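Local coordinates for protein adhesin competence repressor (Streptococcus pyogenes serotype M3, PDB 5JLU) that acts as a zinc-responsive transcription regulator of the MarR family, binding DNA and sensing zinc ions, at residues L47-N57 and V95-A104. Residues are numbered along the deposited sequence; the frame is centred on the assembly and turned at random.
Sequences LMLLSQQRLTN and VTYFELTELA
Arg-54 lays its guanidinium over one face of the Tyr-97 ring where the winged helix-turn-helix domain of this MarR-family regulator joins its wing strand, 96-100, to helix 41-52 and the short segment after it. The two planes are 29° apart and Arg-54 CZ stands 4.5 Å from the centroid of the Tyr-97 ring, an off-centre cation-pi stack. A bend at chi3 (-34°) turns the arginine tip onto the ring, while its aliphatic part runs beside Glu-99, with CD 3.3 Å from Glu-99 OE2. Arg-54 NE is 4.7 Å from Glu-99 OE2, too far for a salt bridge, though the opposite charges may still attract. Val-95 CG1 lies over the rim of the opposite face of Tyr-97 and also meets Thr-56 CG2.

Farther along the strand, Leu-100 presses its methyls against the helix: CD2 faces Ser-51 CB, and CD1 meets Leu-50 CB at 3.4 Å, a tight carbon contact. Leu-84 of the neighbouring strand and Ala-108 of helix 105-127 also touch Leu-100. Leu-50 CD1 packs on Phe-98 CB, and Phe-98 N donates to Leu-55 O (3.2 Å). One water bridges Leu-50 O and Leu-100 N; another links Asn-57 N to Thr-96 O (2.7 Å).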
ATOM      1  N   LEU A  47      -7.391 -15.120  -2.358  1.00 39.22           N
ATOM      2  CA  LEU A  47      -7.443 -16.312  -1.544  1.00 38.81           C
ATOM      3  C   LEU A  47      -8.379 -16.016  -0.372  1.00 42.86           C
ATOM      4  O   LEU A  47      -9.252 -16.825  -0.127  1.00 46.23           O
ATOM      5  CB  LEU A  47      -6.049 -16.790  -1.095  1.00 37.76           C
ATOM      6  CG  LEU A  47      -5.049 -17.259  -2.174  1.00 41.28           C
ATOM      7  CD1 LEU A  47      -3.709 -17.591  -1.550  1.00 45.57           C
ATOM      8  CD2 LEU A  47      -5.471 -18.444  -2.971  1.00 39.62           C
ATOM      9  N   MET A  48      -8.270 -14.848   0.303  1.00 41.49           N
ATOM     10  CA  MET A  48      -9.235 -14.538   1.401  1.00 41.56           C
ATOM     11  C   MET A  48     -10.723 -14.697   0.956  1.00 40.34           C
ATOM     12  O   MET A  48     -11.548 -15.322   1.645  1.00 39.02           O
ATOM     13  CB  MET A  48      -8.981 -13.140   1.973  1.00 44.97           C
ATOM     14  CG  MET A  48      -9.949 -12.657   3.037  1.00 46.19           C
ATOM     15  SD  MET A  48      -9.443 -11.088   3.781  1.00 52.08           S
ATOM     16  CE  MET A  48      -8.260 -11.675   4.921  1.00 52.29           C
ATOM     17  N   LEU A  49     -11.084 -14.115  -0.179  1.00 39.27           N
ATOM     18  CA  LEU A  49     -12.487 -14.133  -0.583  1.00 38.48           C
ATOM     19  C   LEU A  49     -12.920 -15.555  -1.003  1.00 44.99           C
ATOM     20  O   LEU A  49     -14.092 -15.985  -0.770  1.00 38.56           O
ATOM     21  CB  LEU A  49     -12.746 -13.130  -1.715  1.00 39.99           C
ATOM     22  CG  LEU A  49     -12.658 -11.647  -1.358  1.00 44.45           C
ATOM     23  CD1 LEU A  49     -12.663 -10.835  -2.630  1.00 43.47           C
ATOM     24  CD2 LEU A  49     -13.845 -11.211  -0.470  1.00 46.05           C
ATOM     25  N   LEU A  50     -12.012 -16.276  -1.666  1.00 37.42           N
ATOM     26  CA  LEU A  50     -12.307 -17.661  -2.086  1.00 42.02           C
ATOM     27  C   LEU A  50     -12.403 -18.637  -0.922  1.00 43.38           C
ATOM     28  O   LEU A  50     -13.156 -19.603  -1.020  1.00 47.36           O
ATOM     29  CB  LEU A  50     -11.301 -18.181  -3.129  1.00 42.09           C
ATOM     30  CG  LEU A  50     -11.494 -17.524  -4.462  1.00 38.47           C
ATOM     31  CD1 LEU A  50     -10.338 -17.869  -5.405  1.00 44.22           C
ATOM     32  CD2 LEU A  50     -12.881 -17.812  -5.042  1.00 44.52           C
ATOM     33  N   SER A  51     -11.706 -18.361   0.187  1.00 42.55           N
ATOM     34  CA  SER A  51     -11.732 -19.214   1.369  1.00 44.78           C
ATOM     35  C   SER A  51     -13.125 -19.246   2.025  1.00 47.17           C
ATOM     36  O   SER A  51     -13.442 -20.182   2.718  1.00 50.30           O
ATOM     37  CB  SER A  51     -10.722 -18.735   2.434  1.00 50.83           C
ATOM     38  OG  SER A  51     -11.216 -17.517   3.014  1.00 47.69           O
ATOM     39  N   GLN A  52     -13.969 -18.280   1.767  1.00 46.15           N
ATOM     40  CA  GLN A  52     -15.327 -18.345   2.281  1.00 59.43           C
ATOM     41  C   GLN A  52     -16.461 -18.671   1.301  1.00 55.74           C
ATOM     42  O   GLN A  52     -17.519 -19.079   1.738  1.00 69.86           O
ATOM     43  CB  GLN A  52     -15.637 -17.085   3.054  1.00 67.54           C
ATOM     44  CG  GLN A  52     -15.727 -15.838   2.208  1.00 72.87           C
ATOM     45  CD  GLN A  52     -14.984 -14.650   2.801  1.00 95.17           C
ATOM     46  OE1 GLN A  52     -13.978 -14.805   3.518  1.00 92.80           O
ATOM     47  NE2 GLN A  52     -15.472 -13.438   2.489  1.00 93.74           N
ATOM     48  N   GLN A  53     -16.258 -18.525   0.005  1.00 60.34           N
ATOM     49  CA  GLN A  53     -17.190 -19.091  -1.016  1.00 58.72           C
ATOM     50  C   GLN A  53     -16.513 -19.180  -2.378  1.00 58.88           C
ATOM     51  O   GLN A  53     -15.576 -18.405  -2.684  1.00 51.69           O
ATOM     52  CB  GLN A  53     -18.452 -18.231  -1.150  1.00 59.68           C
ATOM     53  CG  GLN A  53     -18.155 -16.799  -1.531  1.00 64.12           C
ATOM     54  CD  GLN A  53     -19.287 -15.845  -1.203  1.00 73.76           C
ATOM     55  OE1 GLN A  53     -20.431 -16.066  -1.627  1.00 78.27           O
ATOM     56  NE2 GLN A  53     -18.976 -14.766  -0.444  1.00 63.77           N
ATOM     57  N   ARG A  54     -16.955 -20.136  -3.189  1.00 52.48           N
ATOM     58  CA  ARG A  54     -16.553 -20.201  -4.579  1.00 59.68           C
ATOM     59  C   ARG A  54     -17.036 -18.918  -5.299  1.00 56.31           C
ATOM     60  O   ARG A  54     -18.126 -18.382  -4.993  1.00 52.42           O
ATOM     61  CB  ARG A  54     -17.101 -21.469  -5.252  1.00 73.82           C
ATOM     62  CG  ARG A  54     -16.534 -22.816  -4.727  1.00 92.12           C
ATOM     63  CD  ARG A  54     -17.101 -24.050  -5.492  1.00 91.42           C
ATOM     64  NE  ARG A  54     -18.489 -23.764  -5.881  1.00 96.93           N
ATOM     65  CZ  ARG A  54     -19.140 -24.199  -6.961  1.00 95.73           C
ATOM     66  NH1 ARG A  54     -20.392 -23.772  -7.171  1.00 86.20           N
ATOM     67  NH2 ARG A  54     -18.578 -25.048  -7.824  1.00 96.38           N
ATOM     68  N   LEU A  55     -16.182 -18.371  -6.189  1.00 46.85           N
ATOM     69  CA  LEU A  55     -16.534 -17.143  -6.919  1.00 46.98           C
ATOM     70  C   LEU A  55     -15.932 -17.194  -8.289  1.00 42.37           C
ATOM     71  O   LEU A  55     -14.977 -17.950  -8.544  1.00 48.84           O
ATOM     72  CB  LEU A  55     -16.050 -15.839  -6.195  1.00 43.61           C
ATOM     73  CG  LEU A  55     -16.475 -15.497  -4.758  1.00 49.81           C
ATOM     74  CD1 LEU A  55     -15.528 -14.478  -4.077  1.00 51.43           C
ATOM     75  CD2 LEU A  55     -17.907 -14.972  -4.720  1.00 52.95           C
ATOM     76  N   THR A  56     -16.445 -16.331  -9.145  1.00 44.10           N
ATOM     77  CA  THR A  56     -15.897 -16.171 -10.468  1.00 45.09           C
ATOM     78  C   THR A  56     -14.851 -15.081 -10.529  1.00 50.96           C
ATOM     79  O   THR A  56     -14.732 -14.243  -9.631  1.00 41.97           O
ATOM     80  CB  THR A  56     -17.018 -15.792 -11.490  1.00 45.14           C
ATOM     81  OG1 THR A  56     -17.730 -14.634 -11.030  1.00 49.19           O
ATOM     82  CG2 THR A  56     -17.985 -16.929 -11.650  1.00 48.47           C
ATOM     83  N   ASN A  57     -14.158 -15.047 -11.652  1.00 44.68           N
ATOM     84  CA  ASN A  57     -13.276 -13.967 -11.966  1.00 49.74           C
ATOM     85  C   ASN A  57     -13.998 -12.606 -11.773  1.00 51.87           C
ATOM     86  O   ASN A  57     -13.523 -11.677 -11.094  1.00 49.03           O
ATOM     87  CB  ASN A  57     -12.731 -14.176 -13.402  1.00 50.07           C
ATOM     88  CG  ASN A  57     -11.886 -13.009 -13.897  1.00 57.51           C
ATOM     89  OD1 ASN A  57     -10.690 -13.147 -14.167  1.00 62.21           O
ATOM     90  ND2 ASN A  57     -12.515 -11.835 -14.002  1.00 66.85           N
ATOM     91  N   VAL A  95     -18.887 -20.296 -17.315  1.00 57.58           N
ATOM     92  CA  VAL A  95     -18.608 -19.815 -15.965  1.00 49.38           C
ATOM     93  C   VAL A  95     -17.602 -20.714 -15.323  1.00 44.42           C
ATOM     94  O   VAL A  95     -17.766 -21.922 -15.297  1.00 46.76           O
ATOM     95  CB  VAL A  95     -19.913 -19.723 -15.110  1.00 55.27           C
ATOM     96  CG1 VAL A  95     -19.638 -19.285 -13.694  1.00 56.30           C
ATOM     97  CG2 VAL A  95     -20.898 -18.731 -15.734  1.00 55.67           C
ATOM     98  N   THR A  96     -16.528 -20.122 -14.825  1.00 40.83           N
ATOM     99  CA  THR A  96     -15.562 -20.871 -14.037  1.00 46.85           C
ATOM    100  C   THR A  96     -15.518 -20.339 -12.606  1.00 44.55           C
ATOM    101  O   THR A  96     -15.332 -19.116 -12.404  1.00 45.91           O
ATOM    102  CB  THR A  96     -14.146 -20.771 -14.592  1.00 46.21           C
ATOM    103  OG1 THR A  96     -14.174 -21.172 -15.934  1.00 51.97           O
ATOM    104  CG2 THR A  96     -13.200 -21.688 -13.839  1.00 51.35           C
ATOM    105  N   TYR A  97     -15.565 -21.275 -11.670  1.00 47.25           N
ATOM    106  CA  TYR A  97     -15.438 -21.045 -10.231  1.00 46.11           C
ATOM    107  C   TYR A  97     -14.071 -21.525  -9.763  1.00 49.71           C
ATOM    108  O   TYR A  97     -13.587 -22.611 -10.148  1.00 53.33           O
ATOM    109  CB  TYR A  97     -16.468 -21.860  -9.497  1.00 46.10           C
ATOM    110  CG  TYR A  97     -17.853 -21.332  -9.699  1.00 49.52           C
ATOM    111  CD1 TYR A  97     -18.223 -20.056  -9.242  1.00 61.47           C
ATOM    112  CD2 TYR A  97     -18.795 -22.072 -10.400  1.00 54.70           C
ATOM    113  CE1 TYR A  97     -19.512 -19.547  -9.468  1.00 58.86           C
ATOM    114  CE2 TYR A  97     -20.086 -21.573 -10.621  1.00 55.66           C
ATOM    115  CZ  TYR A  97     -20.438 -20.333 -10.168  1.00 55.97           C
ATOM    116  OH  TYR A  97     -21.708 -19.894 -10.442  1.00 66.76           O
ATOM    117  N   PHE A  98     -13.478 -20.728  -8.888  1.00 45.00           N
ATOM    118  CA  PHE A  98     -12.218 -21.038  -8.304  1.00 40.93           C
ATOM    119  C   PHE A  98     -12.366 -21.416  -6.863  1.00 39.23           C
ATOM    120  O   PHE A  98     -13.272 -20.968  -6.138  1.00 45.24           O
ATOM    121  CB  PHE A  98     -11.257 -19.885  -8.533  1.00 44.77           C
ATOM    122  CG  PHE A  98     -10.855 -19.757  -9.981  1.00 44.55           C
ATOM    123  CD1 PHE A  98      -9.954 -20.638 -10.532  1.00 42.93           C
ATOM    124  CD2 PHE A  98     -11.434 -18.827 -10.781  1.00 52.54           C
ATOM    125  CE1 PHE A  98      -9.595 -20.575 -11.871  1.00 48.59           C
ATOM    126  CE2 PHE A  98     -11.100 -18.765 -12.126  1.00 48.74           C
ATOM    127  CZ  PHE A  98     -10.179 -19.605 -12.658  1.00 47.40           C
ATOM    128  N   GLU A  99     -11.525 -22.339  -6.480  1.00 42.74           N
ATOM    129  CA  GLU A  99     -11.396 -22.661  -5.080  1.00 50.14           C
ATOM    130  C   GLU A  99      -9.992 -23.068  -4.701  1.00 43.72           C
ATOM    131  O   GLU A  99      -9.156 -23.419  -5.538  1.00 43.89           O
ATOM    132  CB  GLU A  99     -12.389 -23.746  -4.710  1.00 58.56           C
ATOM    133  CG  GLU A  99     -12.039 -25.114  -5.207  1.00 68.86           C
ATOM    134  CD  GLU A  99     -13.235 -26.083  -5.141  1.00 79.80           C
ATOM    135  OE1 GLU A  99     -12.980 -27.241  -5.507  1.00 72.19           O
ATOM    136  OE2 GLU A  99     -14.384 -25.703  -4.732  1.00 75.99           O
ATOM    137  N   LEU A 100      -9.775 -22.996  -3.412  1.00 41.40           N
ATOM    138  CA  LEU A 100      -8.466 -23.179  -2.842  1.00 42.30           C
ATOM    139  C   LEU A 100      -8.065 -24.671  -2.911  1.00 43.42           C
ATOM    140  O   LEU A 100      -8.904 -25.543  -2.681  1.00 44.35           O
ATOM    141  CB  LEU A 100      -8.530 -22.724  -1.364  1.00 45.94           C
ATOM    142  CG  LEU A 100      -8.124 -21.274  -1.014  1.00 44.42           C
ATOM    143  CD1 LEU A 100      -8.992 -20.258  -1.709  1.00 53.67           C
ATOM    144  CD2 LEU A 100      -8.180 -21.109   0.492  1.00 49.65           C
ATOM    145  N   THR A 101      -6.803 -24.937  -3.175  1.00 43.27           N
ATOM    146  CA  THR A 101      -6.285 -26.266  -3.025  1.00 49.68           C
ATOM    147  C   THR A 101      -5.866 -26.388  -1.561  1.00 60.68           C
ATOM    148  O   THR A 101      -5.741 -25.385  -0.866  1.00 54.80           O
ATOM    149  CB  THR A 101      -5.060 -26.465  -3.853  1.00 43.61           C
ATOM    150  OG1 THR A 101      -4.028 -25.560  -3.393  1.00 46.80           O
ATOM    151  CG2 THR A 101      -5.388 -26.262  -5.370  1.00 45.89           C
ATOM    152  N   GLU A 102      -5.626 -27.616  -1.121  1.00 57.82           N
ATOM    153  CA  GLU A 102      -5.217 -27.913   0.259  1.00 67.31           C
ATOM    154  C   GLU A 102      -4.036 -27.122   0.697  1.00 60.99           C
ATOM    155  O   GLU A 102      -3.996 -26.624   1.822  1.00 55.01           O
ATOM    156  CB  GLU A 102      -4.871 -29.423   0.456  1.00 67.37           C
ATOM    157  CG  GLU A 102      -5.384 -29.948   1.796  1.00 75.08           C
ATOM    158  CD  GLU A 102      -6.866 -29.632   2.023  1.00 77.36           C
ATOM    159  OE1 GLU A 102      -7.677 -29.742   1.057  1.00 77.38           O
ATOM    160  OE2 GLU A 102      -7.216 -29.242   3.165  1.00 70.44           O
ATOM    161  N   LEU A 103      -3.049 -27.059  -0.190  1.00 53.02           N
ATOM    162  CA  LEU A 103      -1.828 -26.277   0.039  1.00 52.29           C
ATOM    163  C   LEU A 103      -2.051 -24.747   0.324  1.00 52.79           C
ATOM    164  O   LEU A 103      -1.197 -24.072   0.953  1.00 54.74           O
ATOM    165  CB  LEU A 103      -0.945 -26.435  -1.204  1.00 54.06           C
ATOM    166  CG  LEU A 103       0.375 -25.687  -1.298  1.00 60.19           C
ATOM    167  CD1 LEU A 103       1.359 -26.345  -0.346  1.00 66.36           C
ATOM    168  CD2 LEU A 103       0.916 -25.676  -2.728  1.00 65.80           C
ATOM    169  N   ALA A 104      -3.149 -24.190  -0.189  1.00 57.12           N
ATOM    170  CA  ALA A 104      -3.429 -22.717  -0.035  1.00 49.47           C
ATOM    171  C   ALA A 104      -4.040 -22.400   1.308  1.00 45.40           C
ATOM    172  O   ALA A 104      -3.909 -21.294   1.793  1.00 46.08           O
ATOM    173  CB  ALA A 104      -4.373 -22.269  -1.106  1.00 43.88           C
TER
HETATM  174  O   HOH W   1     -11.983 -22.475  -1.550  1.00 46.30           O
HETATM  175  O   HOH W   2     -14.146 -17.037 -13.589  1.00 42.81           O